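Local coordinates for activator of Hsp90 ATPase homologue 1/2-like C-terminal domain-containing protein (Nitrosomonas europaea, PDB 1XFS) that is of unknown function but belongs to the AHA1 family and may bind a small hydrophobic ligand or a partner protein, as some relatives with this helix-grip fold do, at residues Arg16-Val22 against Thr123-Tyr129; Val113-Ile118 against Thr130-Asn136; Arg54-Glu58 against Val93-Arg97; Trp38-Lys42 against Thr155-Leu160. All coordinates share one frame; numbering follows the deposited sequence.

Contacts 1 and 2 share strand 127-134 of the seven-stranded antiparallel sheet: contact 1 pairs it with edge strand 11-18, contact 2 with strand 115-122, and their centres lie about 21 Å apart. Contact 4 sets the loop 38-42 against helix 149-167. Its centre is about 16 Å from that of contact 1; the two touch through Arg-16, Leu-18 and Tyr-129 against Ile-157 and Thr-158, so sheet and long helix meet there. Contact 3 joins two loops and is nested along the chain within the loops closed by contacts 1 and 4; the centres of contacts 1 and 3 are about 29 Å apart. Contacts 2 and 3, centres about 17 Å apart, both take part in the contact with the second subunit.

Contact 1 (Arg16-Val22 against Thr123-Tyr129); sequences RELAVPV and TSSGTRY
Thr-127, Glu-17 and Tyr-129 carry the join between Arg-16-Val-22 and Thr-123-Tyr-129. Thr-127 gives its hydroxyl to the bend after the first strand: OG1 donates to Val-20 O at 2.7 Å, while its CG2 meets Val-22 CG2 at 4.1 Å as the two side chains cross nearly at right angles. Its backbone also exchanges two hydrogen bonds with Leu-18, and Arg-16 and Tyr-129 form the next such pair. Between them, on the other face of the sheet, Glu-17 lies alongside Arg-128. A bend at chi2 (-72°) swings the carboxylate across, and OE1 forms a salt bridge with Arg-128 NE at 2.8 Å, the carboxylate and guanidinium planes standing 85° apart. Leu-18 and Tyr-129 run side by side on the face toward helix 149-167, with Leu-18 CD1 against Tyr-129 CB at 3.5 Å; Ile-157 of that helix packs against the tyrosine. Just before strand 127-134, Gly-126 brings its CA to 3.3 Å from Leu-18 O in a CA-H...O contact, at a place where the chains come too close for a side chain. This is antiparallel pairing of the first and last strands of a Bet v 1-like helix-grip sheet, running out into the N-cap of helix 22-30.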
loop_
_atom_site.group_PDB
_atom_site.type_symbol
_atom_site.label_atom_id
_atom_site.label_comp_id
_atom_site.label_asym_id
_atom_site.label_seq_id
_atom_site.Cartn_x
_atom_site.Cartn_y
_atom_site.Cartn_z
ATOM N N ARG A 16 9.893 17.294 14.547
ATOM C CA ARG A 16 10.640 18.536 14.408
ATOM C C ARG A 16 9.714 19.733 14.229
ATOM O O ARG A 16 8.566 19.586 13.809
ATOM C CB ARG A 16 11.591 18.442 13.208
ATOM C CG ARG A 16 12.736 17.443 13.392
ATOM C CD ARG A 16 13.823 18.026 14.280
ATOM N NE ARG A 16 14.478 19.147 13.614
ATOM C CZ ARG A 16 15.434 19.014 12.698
ATOM N NH1 ARG A 16 15.856 17.807 12.348
ATOM N NH2 ARG A 16 15.949 20.086 12.114
ATOM N N GLU A 17 10.213 20.918 14.564
ATOM C CA GLU A 17 9.437 22.146 14.414
ATOM C C GLU A 17 10.153 23.009 13.381
ATOM O O GLU A 17 11.318 23.356 13.563
ATOM C CB GLU A 17 9.364 22.901 15.747
ATOM C CG GLU A 17 8.738 22.117 16.892
ATOM C CD GLU A 17 7.236 21.947 16.747
ATOM O OE1 GLU A 17 6.641 21.224 17.573
ATOM O OE2 GLU A 17 6.648 22.540 15.819
ATOM N N LEU A 18 9.468 23.343 12.290
ATOM C CA LEU A 18 10.063 24.173 11.247
ATOM C C LEU A 18 9.408 25.547 11.222
ATOM O O LEU A 18 8.184 25.653 11.270
ATOM C CB LEU A 18 9.912 23.522 9.868
ATOM C CG LEU A 18 10.630 22.196 9.606
ATOM C CD1 LEU A 18 9.868 21.065 10.270
ATOM C CD2 LEU A 18 10.723 21.956 8.105
ATOM N N ALA A 19 10.226 26.593 11.140
ATOM C CA ALA A 19 9.720 27.962 11.110
ATOM C C ALA A 19 9.333 28.348 9.687
ATOM O O ALA A 19 9.819 29.338 9.135
ATOM C CB ALA A 19 10.776 28.916 11.651
ATOM N N VAL A 20 8.445 27.547 9.108
ATOM C CA VAL A 20 7.961 27.740 7.754
ATOM C C VAL A 20 6.489 27.339 7.735
ATOM O O VAL A 20 6.084 26.420 8.445
ATOM C CB VAL A 20 8.750 26.839 6.768
ATOM C CG1 VAL A 20 8.132 26.886 5.386
ATOM C CG2 VAL A 20 10.204 27.287 6.720
ATOM N N PRO A 21 5.664 28.043 6.944
ATOM C CA PRO A 21 4.230 27.741 6.847
ATOM C C PRO A 21 3.979 26.354 6.252
ATOM O O PRO A 21 4.782 25.855 5.466
ATOM C CB PRO A 21 3.704 28.867 5.958
ATOM C CG PRO A 21 4.874 29.152 5.075
ATOM C CD PRO A 21 6.015 29.166 6.060
ATOM N N VAL A 22 2.856 25.751 6.624
ATOM C CA VAL A 22 2.507 24.410 6.172
ATOM C C VAL A 22 2.381 24.265 4.661
ATOM O O VAL A 22 2.709 23.212 4.105
ATOM C CB VAL A 22 1.192 23.921 6.833
ATOM C CG1 VAL A 22 -0.001 24.726 6.307
ATOM C CG2 VAL A 22 0.998 22.437 6.575
ATOM N N THR A 123 1.464 25.568 13.232
ATOM C CA THR A 123 1.644 26.105 14.576
ATOM C C THR A 123 1.656 27.624 14.471
ATOM O O THR A 123 1.561 28.175 13.375
ATOM C CB THR A 123 2.980 25.665 15.201
ATOM O OG1 THR A 123 4.067 26.176 14.418
ATOM C CG2 THR A 123 3.067 24.147 15.264
ATOM N N SER A 124 1.791 28.304 15.603
ATOM C CA SER A 124 1.804 29.761 15.583
ATOM C C SER A 124 3.047 30.342 14.913
ATOM O O SER A 124 3.017 31.465 14.419
ATOM C CB SER A 124 1.672 30.311 17.009
ATOM O OG SER A 124 2.716 29.842 17.840
ATOM N N SER A 125 4.132 29.576 14.881
ATOM C CA SER A 125 5.367 30.058 14.279
ATOM C C SER A 125 5.787 29.306 13.018
ATOM O O SER A 125 6.723 29.718 12.333
ATOM C CB SER A 125 6.503 29.995 15.301
ATOM O OG SER A 125 6.689 28.671 15.765
ATOM N N GLY A 126 5.113 28.203 12.711
ATOM C CA GLY A 126 5.482 27.455 11.521
ATOM C C GLY A 126 4.707 26.169 11.324
ATOM O O GLY A 126 3.478 26.180 11.259
ATOM N N THR A 127 5.429 25.057 11.223
ATOM C CA THR A 127 4.795 23.762 11.023
ATOM C C THR A 127 5.445 22.684 11.875
ATOM O O THR A 127 6.671 22.614 11.981
ATOM C CB THR A 127 4.883 23.303 9.550
ATOM O OG1 THR A 127 4.433 24.355 8.693
ATOM C CG2 THR A 127 4.008 22.068 9.324
ATOM N N ARG A 128 4.615 21.849 12.490
ATOM C CA ARG A 128 5.112 20.748 13.295
ATOM C C ARG A 128 5.208 19.569 12.333
ATOM O O ARG A 128 4.221 19.197 11.693
ATOM C CB ARG A 128 4.150 20.440 14.444
ATOM C CG ARG A 128 4.605 19.309 15.350
ATOM C CD ARG A 128 3.813 19.319 16.642
ATOM N NE ARG A 128 3.921 20.617 17.303
ATOM C CZ ARG A 128 3.360 20.917 18.468
ATOM N NH1 ARG A 128 2.643 20.009 19.116
ATOM N NH2 ARG A 128 3.519 22.129 18.987
ATOM N N TYR A 129 6.406 19.008 12.219
ATOM C CA TYR A 129 6.670 17.888 11.323
ATOM C C TYR A 129 6.905 16.603 12.092
ATOM O O TYR A 129 7.763 16.541 12.969
ATOM C CB TYR A 129 7.899 18.202 10.456
ATOM C CG TYR A 129 8.427 17.036 9.640
ATOM C CD1 TYR A 129 9.230 16.055 10.224
ATOM C CD2 TYR A 129 8.111 16.906 8.291
ATOM C CE1 TYR A 129 9.702 14.972 9.484
ATOM C CE2 TYR A 129 8.579 15.824 7.539
ATOM C CZ TYR A 129 9.371 14.862 8.142
ATOM O OH TYR A 129 9.826 13.783 7.416
HETATM O O HOH W 1 8.140 26.994 14.135
#

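Contact 2 (Val113-Ile118 against Thr130-Asn136); sequences VMTAVI and TACAMHN
Thr-115 and Met-134, a selenomethionine, exchange two backbone hydrogen bonds: Met-134 N reaches Thr-115 O at 2.7 Å, and Thr-115 N returns a bond of 3.1 Å to Met-134 O. Val-117 and Cys-132 form the next hydrogen-bonded pair, Val-117 N to Cys-132 O and Cys-132 N to Val-117 O, each 2.9 Å. Ala-116 with Ala-133 and Ile-118 with Ala-131 are the non-hydrogen-bonded pairs, where CA-H...O contacts such as Ala-116 CA to Cys-132 O accompany the close approach. A water links Val-113 O (2.6 Å from the water O) and Asn-136 N beyond the last bonded pair; another, beside the ladder, donates to Val-117 O and, weakly, to Thr-130 O.

The side chains divide between two faces. On one, the selenium of Met-134 lies 4.1 Å from Val-117 CG2 and also near Thr-115 CG2; its chain, bent at chi3 (81°), runs beside the threonine and slants across the valine. Arg-97 of the second subunit packs on Met-134, and Tyr-96 O of that subunit accepts a hydrogen bond from Thr-115 OG1. The opposite face turns to helix 149-167. There Ile-118 CD1 presses on Ala-131 CB at 3.3 Å, tighter than usual carbon contact, and the selenium of Met-114, also a selenomethionine, rests on Ala-133 CB at 4.3 Å. Trp-153 touches Met-114, Ala-116 and Ala-131. All four direct hydrogen bonds between the segments are backbone to backbone, so the pairing does not rest on side-chain polarity: one face, largely alanine with Ile-118 and Met-114, packs on the helix, and on the other Thr-115 and Met-134 meet the second subunit.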
loop_
_atom_site.group_PDB
_atom_site.type_symbol
_atom_site.label_atom_id
_atom_site.label_comp_id
_atom_site.label_asym_id
_atom_site.label_seq_id
_atom_site.Cartn_x
_atom_site.Cartn_y
_atom_site.Cartn_z
ATOM N N VAL A 113 12.934 -2.239 3.443
ATOM C CA VAL A 113 11.537 -2.012 3.085
ATOM C C VAL A 113 10.862 -1.201 4.187
ATOM O O VAL A 113 10.982 -1.523 5.367
ATOM C CB VAL A 113 10.770 -3.347 2.928
ATOM C CG1 VAL A 113 9.323 -3.070 2.574
ATOM C CG2 VAL A 113 11.428 -4.212 1.869
HETATM N N MSE A 114 10.139 -0.152 3.813
HETATM C CA MSE A 114 9.485 0.657 4.825
HETATM C C MSE A 114 8.270 1.399 4.299
HETATM O O MSE A 114 8.067 1.514 3.090
HETATM C CB MSE A 114 10.468 1.700 5.369
HETATM C CG MSE A 114 10.888 2.740 4.326
HETATM SE SE MSE A 114 11.798 4.277 5.098
HETATM C CE MSE A 114 13.548 4.054 4.304
ATOM N N THR A 115 7.452 1.882 5.224
ATOM C CA THR A 115 6.316 2.716 4.871
ATOM C C THR A 115 6.533 3.947 5.727
ATOM O O THR A 115 6.721 3.852 6.940
ATOM C CB THR A 115 4.951 2.089 5.191
ATOM O OG1 THR A 115 4.706 1.016 4.274
ATOM C CG2 THR A 115 3.832 3.139 5.034
ATOM N N ALA A 116 6.548 5.099 5.070
ATOM C CA ALA A 116 6.773 6.364 5.739
ATOM C C ALA A 116 5.461 7.107 5.878
ATOM O O ALA A 116 4.680 7.198 4.930
ATOM C CB ALA A 116 7.759 7.196 4.928
ATOM N N VAL A 117 5.209 7.615 7.074
ATOM C CA VAL A 117 4.011 8.386 7.323
ATOM C C VAL A 117 4.508 9.746 7.779
ATOM O O VAL A 117 5.246 9.852 8.759
ATOM C CB VAL A 117 3.131 7.751 8.420
ATOM C CG1 VAL A 117 1.952 8.675 8.730
ATOM C CG2 VAL A 117 2.623 6.392 7.961
ATOM N N ILE A 118 4.130 10.778 7.039
ATOM C CA ILE A 118 4.541 12.134 7.358
ATOM C C ILE A 118 3.302 12.935 7.723
ATOM O O ILE A 118 2.371 13.023 6.933
ATOM C CB ILE A 118 5.221 12.815 6.150
ATOM C CG1 ILE A 118 6.420 11.995 5.684
ATOM C CG2 ILE A 118 5.628 14.230 6.521
ATOM C CD1 ILE A 118 7.439 11.704 6.769
ATOM N N THR A 130 6.141 15.570 11.759
ATOM C CA THR A 130 6.293 14.287 12.421
ATOM C C THR A 130 6.478 13.217 11.344
ATOM O O THR A 130 5.662 13.101 10.431
ATOM C CB THR A 130 5.051 13.971 13.292
ATOM O OG1 THR A 130 4.895 14.993 14.288
ATOM C CG2 THR A 130 5.205 12.629 13.986
ATOM N N ALA A 131 7.569 12.462 11.436
ATOM C CA ALA A 131 7.848 11.408 10.462
ATOM C C ALA A 131 8.013 10.063 11.159
ATOM O O ALA A 131 8.759 9.944 12.130
ATOM C CB ALA A 131 9.114 11.741 9.667
ATOM N N CYS A 132 7.305 9.054 10.663
ATOM C CA CYS A 132 7.385 7.715 11.232
ATOM C C CYS A 132 7.717 6.735 10.121
ATOM O O CYS A 132 7.090 6.754 9.059
ATOM C CB CYS A 132 6.052 7.309 11.883
ATOM S SG CYS A 132 6.009 5.597 12.523
ATOM N N ALA A 133 8.720 5.901 10.364
ATOM C CA ALA A 133 9.126 4.891 9.399
ATOM C C ALA A 133 8.686 3.556 9.976
ATOM O O ALA A 133 9.128 3.162 11.061
ATOM C CB ALA A 133 10.640 4.915 9.194
HETATM N N MSE A 134 7.793 2.878 9.254
HETATM C CA MSE A 134 7.246 1.590 9.682
HETATM C C MSE A 134 8.009 0.439 9.036
HETATM O O MSE A 134 8.227 0.434 7.827
HETATM C CB MSE A 134 5.767 1.490 9.292
HETATM C CG MSE A 134 4.896 2.605 9.820
HETATM SE SE MSE A 134 3.103 2.451 9.073
HETATM C CE MSE A 134 2.436 1.131 10.254
ATOM N N HIS A 135 8.413 -0.534 9.848
ATOM C CA HIS A 135 9.145 -1.687 9.343
ATOM C C HIS A 135 8.346 -2.969 9.525
ATOM O O HIS A 135 7.361 -2.989 10.259
ATOM C CB HIS A 135 10.490 -1.805 10.054
ATOM C CG HIS A 135 11.301 -0.555 9.988
ATOM N ND1 HIS A 135 11.156 0.469 10.896
ATOM C CD2 HIS A 135 12.212 -0.132 9.080
ATOM C CE1 HIS A 135 11.942 1.475 10.548
ATOM N NE2 HIS A 135 12.590 1.135 9.450
ATOM N N ASN A 136 8.780 -4.042 8.865
ATOM C CA ASN A 136 8.067 -5.306 8.950
ATOM C C ASN A 136 8.487 -6.198 10.112
ATOM O O ASN A 136 7.698 -7.021 10.574
ATOM C CB ASN A 136 8.172 -6.071 7.612
ATOM C CG ASN A 136 9.606 -6.216 7.107
ATOM O OD1 ASN A 136 9.836 -6.309 5.898
ATOM N ND2 ASN A 136 10.569 -6.254 8.021
HETATM O O HOH W 2 11.099 -3.448 7.184
HETATM O O HOH W 3 4.413 10.843 11.382
#

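Contact 3 (Arg54-Glu58 against Val93-Arg97); sequences RPGGE and VKNYR
Gly-56 O accepts a hydrogen bond from Asn-95 N at 2.8 Å, bent to 148° at the hydrogen and tilted somewhat from the carbonyl plane. It joins a type II beta turn, Arg-54 to Gly-57, to the tight loop between strands 92-93 and 97-98. Gly-56 also lies under the ring of Tyr-96: its CA sits 3.6 Å from the ring centroid, over one face, in a CH-pi contact. The ring reaches across because Tyr-96 CG stands beside the backbone N (chi1 -58°), and its hydroxyl extends past the glycine to Pro-55, with OH 3.2 Å from Pro-55 CB. Arg-54 extends alongside the turn, one guanidinium face over Gly-57 CA; its NH2 is 3.7 Å from Asn-95 ND2, which lies at the guanidinium edge near its plane, a contact without a hydrogen bond. Arg-54 NE is held by a salt bridge to Asp-52. At the other end Glu-58 CB packs against Lys-94 CB at 3.8 Å, and a water donates to Glu-58 OE2 while accepting weakly from Lys-94 N. Arg-97 NH2 forms a salt bridge with Asp-11 of the second subunit, so this loop also faces the dimer interface. The site is a type II turn with glycine at its third position, where the positive phi suits that residue, docked under a tyrosine ring.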
loop_
_atom_site.group_PDB
_atom_site.type_symbol
_atom_site.label_atom_id
_atom_site.label_comp_id
_atom_site.label_asym_id
_atom_site.label_seq_id
_atom_site.Cartn_x
_atom_site.Cartn_y
_atom_site.Cartn_z
ATOM N N ARG A 54 -0.498 10.958 -6.092
ATOM C CA ARG A 54 -1.836 10.419 -5.938
ATOM C C ARG A 54 -1.682 9.003 -5.409
ATOM O O ARG A 54 -0.628 8.391 -5.557
ATOM C CB ARG A 54 -2.549 10.362 -7.297
ATOM C CG ARG A 54 -1.848 9.472 -8.314
ATOM C CD ARG A 54 -2.593 9.410 -9.642
ATOM N NE ARG A 54 -1.930 8.519 -10.595
ATOM C CZ ARG A 54 -1.878 7.195 -10.478
ATOM N NH1 ARG A 54 -2.457 6.590 -9.448
ATOM N NH2 ARG A 54 -1.241 6.467 -11.387
ATOM N N PRO A 55 -2.723 8.482 -4.747
ATOM C CA PRO A 55 -2.682 7.117 -4.213
ATOM C C PRO A 55 -2.460 6.182 -5.405
ATOM O O PRO A 55 -3.183 6.261 -6.404
ATOM C CB PRO A 55 -4.067 6.957 -3.597
ATOM C CG PRO A 55 -4.374 8.343 -3.107
ATOM C CD PRO A 55 -3.910 9.208 -4.255
ATOM N N GLY A 56 -1.463 5.311 -5.299
ATOM C CA GLY A 56 -1.154 4.407 -6.391
ATOM C C GLY A 56 -0.126 4.995 -7.345
ATOM O O GLY A 56 0.316 4.329 -8.286
ATOM N N GLY A 57 0.254 6.246 -7.101
ATOM C CA GLY A 57 1.226 6.922 -7.950
ATOM C C GLY A 57 2.663 6.599 -7.583
ATOM O O GLY A 57 2.994 6.398 -6.415
ATOM N N GLU A 58 3.530 6.559 -8.587
ATOM C CA GLU A 58 4.924 6.229 -8.359
ATOM C C GLU A 58 5.745 7.355 -7.736
ATOM O O GLU A 58 5.558 8.529 -8.043
ATOM C CB GLU A 58 5.569 5.781 -9.680
ATOM C CG GLU A 58 7.056 5.461 -9.591
ATOM C CD GLU A 58 7.583 4.864 -10.883
ATOM O OE1 GLU A 58 7.337 5.458 -11.956
ATOM O OE2 GLU A 58 8.252 3.814 -10.826
ATOM N N VAL A 93 5.224 -0.651 -5.656
ATOM C CA VAL A 93 5.692 0.269 -6.680
ATOM C C VAL A 93 4.461 0.833 -7.396
ATOM O O VAL A 93 3.340 0.731 -6.887
ATOM C CB VAL A 93 6.665 -0.420 -7.691
ATOM C CG1 VAL A 93 7.957 -0.817 -6.974
ATOM C CG2 VAL A 93 6.012 -1.642 -8.324
ATOM N N LYS A 94 4.660 1.432 -8.564
ATOM C CA LYS A 94 3.555 2.035 -9.304
ATOM C C LYS A 94 2.306 1.154 -9.397
ATOM O O LYS A 94 2.396 -0.062 -9.588
ATOM C CB LYS A 94 4.019 2.420 -10.713
ATOM C CG LYS A 94 2.948 3.096 -11.565
ATOM C CD LYS A 94 3.495 3.491 -12.932
ATOM C CE LYS A 94 2.434 4.176 -13.783
ATOM N NZ LYS A 94 2.926 4.501 -15.155
ATOM N N ASN A 95 1.149 1.791 -9.252
ATOM C CA ASN A 95 -0.153 1.129 -9.333
ATOM C C ASN A 95 -0.366 0.059 -8.257
ATOM O O ASN A 95 -1.157 -0.868 -8.443
ATOM C CB ASN A 95 -0.342 0.525 -10.733
ATOM C CG ASN A 95 -0.454 1.588 -11.818
ATOM O OD1 ASN A 95 -0.021 1.382 -12.951
ATOM N ND2 ASN A 95 -1.049 2.726 -11.477
ATOM N N TYR A 96 0.348 0.196 -7.137
ATOM C CA TYR A 96 0.239 -0.719 -5.993
ATOM C C TYR A 96 0.802 -2.121 -6.221
ATOM O O TYR A 96 0.437 -3.061 -5.512
ATOM C CB TYR A 96 -1.221 -0.869 -5.557
ATOM C CG TYR A 96 -1.937 0.408 -5.177
ATOM C CD1 TYR A 96 -1.502 1.191 -4.108
ATOM C CD2 TYR A 96 -3.110 0.787 -5.835
ATOM C CE1 TYR A 96 -2.224 2.314 -3.695
ATOM C CE2 TYR A 96 -3.840 1.905 -5.430
ATOM C CZ TYR A 96 -3.388 2.662 -4.356
ATOM O OH TYR A 96 -4.109 3.753 -3.936
ATOM N N ARG A 97 1.674 -2.267 -7.210
ATOM C CA ARG A 97 2.274 -3.569 -7.497
ATOM C C ARG A 97 3.275 -3.964 -6.416
ATOM O O ARG A 97 4.064 -3.135 -5.970
ATOM C CB ARG A 97 3.010 -3.521 -8.839
ATOM C CG ARG A 97 3.680 -4.831 -9.233
ATOM C CD ARG A 97 4.368 -4.700 -10.585
ATOM N NE ARG A 97 3.428 -4.380 -11.660
ATOM C CZ ARG A 97 2.467 -5.203 -12.078
ATOM N NH1 ARG A 97 1.653 -4.836 -13.062
ATOM N NH2 ARG A 97 2.321 -6.395 -11.517
HETATM O O HOH W 4 6.976 0.817 -10.984
#

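Contact 4 (Trp38-Lys42 against Thr155-Leu160); sequences WFVPK and TTITQL
Trp-38 CG sits between its own backbone N and carbonyl carbon (chi1 73°), which lays the indole against the helix, while Gln-159 extends its chain fully (chi2 175°) so that its amide reaches the loop backbone. Leu-160 CD1 lies over the five-membered ring of Trp-38, 3.6 Å from its centroid and 9° off the normal, a CH-pi contact; Phe-39 CD1 covers the opposite face. Trp-38 CE3 comes to 3.3 Å from Thr-156 O, and Trp-38 NE1 donates to Gly-28 O. The Gln-159 amide spans the loop: NE2 donates to Val-40 O at 2.9 Å in a nearly straight bond, although it approaches from above that carbonyl plane, and OE1 receives Lys-42 N at 3.1 Å on a lone pair. Beside the amide, Thr-156 CG2 packs against Pro-41 CD at 3.5 Å and Thr-155 CG2 against Pro-41 CB at 3.7 Å. A water donates to both Phe-39 O and Thr-156 OG1, a hydroxyl also bonded to Trp-153 O. One uncharged amide, using both its ends, bonds Val-40 O and Lys-42 N of this irregular loop to the helix; the two bonds probably fix its rotation, since turning it over would bring like groups together.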
loop_
_atom_site.group_PDB
_atom_site.type_symbol
_atom_site.label_atom_id
_atom_site.label_comp_id
_atom_site.label_asym_id
_atom_site.label_seq_id
_atom_site.Cartn_x
_atom_site.Cartn_y
_atom_site.Cartn_z
ATOM N N TRP A 38 16.967 18.205 -0.865
ATOM C CA TRP A 38 16.984 17.991 0.583
ATOM C C TRP A 38 16.675 16.572 1.049
ATOM O O TRP A 38 17.051 16.183 2.153
ATOM C CB TRP A 38 15.980 18.927 1.266
ATOM C CG TRP A 38 14.538 18.523 1.036
ATOM C CD1 TRP A 38 13.713 18.944 0.032
ATOM C CD2 TRP A 38 13.775 17.589 1.816
ATOM N NE1 TRP A 38 12.486 18.331 0.139
ATOM C CE2 TRP A 38 12.496 17.494 1.225
ATOM C CE3 TRP A 38 14.051 16.818 2.956
ATOM C CZ2 TRP A 38 11.488 16.664 1.736
ATOM C CZ3 TRP A 38 13.052 15.991 3.466
ATOM C CH2 TRP A 38 11.783 15.922 2.853
ATOM N N PHE A 39 15.980 15.811 0.205
ATOM C CA PHE A 39 15.549 14.450 0.525
ATOM C C PHE A 39 16.631 13.505 1.038
ATOM O O PHE A 39 16.345 12.596 1.816
ATOM C CB PHE A 39 14.853 13.843 -0.697
ATOM C CG PHE A 39 13.990 12.658 -0.385
ATOM C CD1 PHE A 39 12.873 12.786 0.440
ATOM C CD2 PHE A 39 14.277 11.416 -0.940
ATOM C CE1 PHE A 39 12.051 11.689 0.705
ATOM C CE2 PHE A 39 13.460 10.312 -0.681
ATOM C CZ PHE A 39 12.345 10.448 0.142
ATOM N N VAL A 40 17.868 13.709 0.595
ATOM C CA VAL A 40 18.970 12.876 1.053
ATOM C C VAL A 40 20.000 13.764 1.742
ATOM O O VAL A 40 20.225 14.904 1.337
ATOM C CB VAL A 40 19.650 12.109 -0.115
ATOM C CG1 VAL A 40 18.659 11.120 -0.721
ATOM C CG2 VAL A 40 20.147 13.082 -1.173
ATOM N N PRO A 41 20.616 13.258 2.815
ATOM C CA PRO A 41 21.625 14.008 3.565
ATOM C C PRO A 41 22.949 14.081 2.819
ATOM O O PRO A 41 23.489 13.057 2.406
ATOM C CB PRO A 41 21.730 13.223 4.866
ATOM C CG PRO A 41 21.497 11.813 4.410
ATOM C CD PRO A 41 20.331 11.965 3.463
ATOM N N LYS A 42 23.456 15.297 2.636
ATOM C CA LYS A 42 24.728 15.505 1.955
ATOM C C LYS A 42 25.793 14.717 2.712
ATOM O O LYS A 42 25.629 14.434 3.899
ATOM C CB LYS A 42 25.083 16.990 1.936
ATOM C CG LYS A 42 24.029 17.868 1.285
ATOM C CD LYS A 42 24.452 19.327 1.253
ATOM C CE LYS A 42 23.406 20.175 0.545
ATOM N NZ LYS A 42 23.796 21.609 0.463
ATOM N N THR A 155 18.973 15.161 9.576
ATOM C CA THR A 155 19.717 16.042 8.691
ATOM C C THR A 155 18.877 16.476 7.492
ATOM O O THR A 155 18.951 17.629 7.057
ATOM C CB THR A 155 21.011 15.355 8.185
ATOM O OG1 THR A 155 21.904 15.158 9.287
ATOM C CG2 THR A 155 21.704 16.208 7.130
ATOM N N THR A 156 18.069 15.565 6.956
ATOM C CA THR A 156 17.249 15.922 5.805
ATOM C C THR A 156 16.227 16.989 6.167
ATOM O O THR A 156 15.962 17.882 5.372
ATOM C CB THR A 156 16.521 14.684 5.188
ATOM O OG1 THR A 156 15.537 14.181 6.101
ATOM C CG2 THR A 156 17.523 13.587 4.869
ATOM N N ILE A 157 15.668 16.910 7.370
ATOM C CA ILE A 157 14.686 17.899 7.791
ATOM C C ILE A 157 15.358 19.264 7.931
ATOM O O ILE A 157 14.768 20.290 7.607
ATOM C CB ILE A 157 14.024 17.504 9.132
ATOM C CG1 ILE A 157 13.430 16.098 9.023
ATOM C CG2 ILE A 157 12.935 18.501 9.493
ATOM C CD1 ILE A 157 12.475 15.918 7.860
ATOM N N THR A 158 16.600 19.274 8.404
ATOM C CA THR A 158 17.327 20.529 8.557
ATOM C C THR A 158 17.573 21.140 7.179
ATOM O O THR A 158 17.451 22.349 6.994
ATOM C CB THR A 158 18.668 20.307 9.287
ATOM O OG1 THR A 158 18.405 19.868 10.626
ATOM C CG2 THR A 158 19.486 21.597 9.335
ATOM N N GLN A 159 17.906 20.295 6.207
ATOM C CA GLN A 159 18.141 20.755 4.845
ATOM C C GLN A 159 16.848 21.291 4.244
ATOM O O GLN A 159 16.851 22.255 3.478
ATOM C CB GLN A 159 18.684 19.607 3.991
ATOM C CG GLN A 159 20.049 19.126 4.454
ATOM C CD GLN A 159 20.554 17.908 3.701
ATOM O OE1 GLN A 159 21.688 17.475 3.904
ATOM N NE2 GLN A 159 19.716 17.348 2.836
ATOM N N LEU A 160 15.734 20.655 4.596
ATOM C CA LEU A 160 14.432 21.080 4.093
ATOM C C LEU A 160 14.099 22.488 4.580
ATOM O O LEU A 160 13.755 23.369 3.784
ATOM C CB LEU A 160 13.343 20.110 4.561
ATOM C CG LEU A 160 11.894 20.493 4.250
ATOM C CD1 LEU A 160 11.717 20.687 2.749
ATOM C CD2 LEU A 160 10.955 19.402 4.757
HETATM O O HOH W 5 14.246 12.318 4.001
#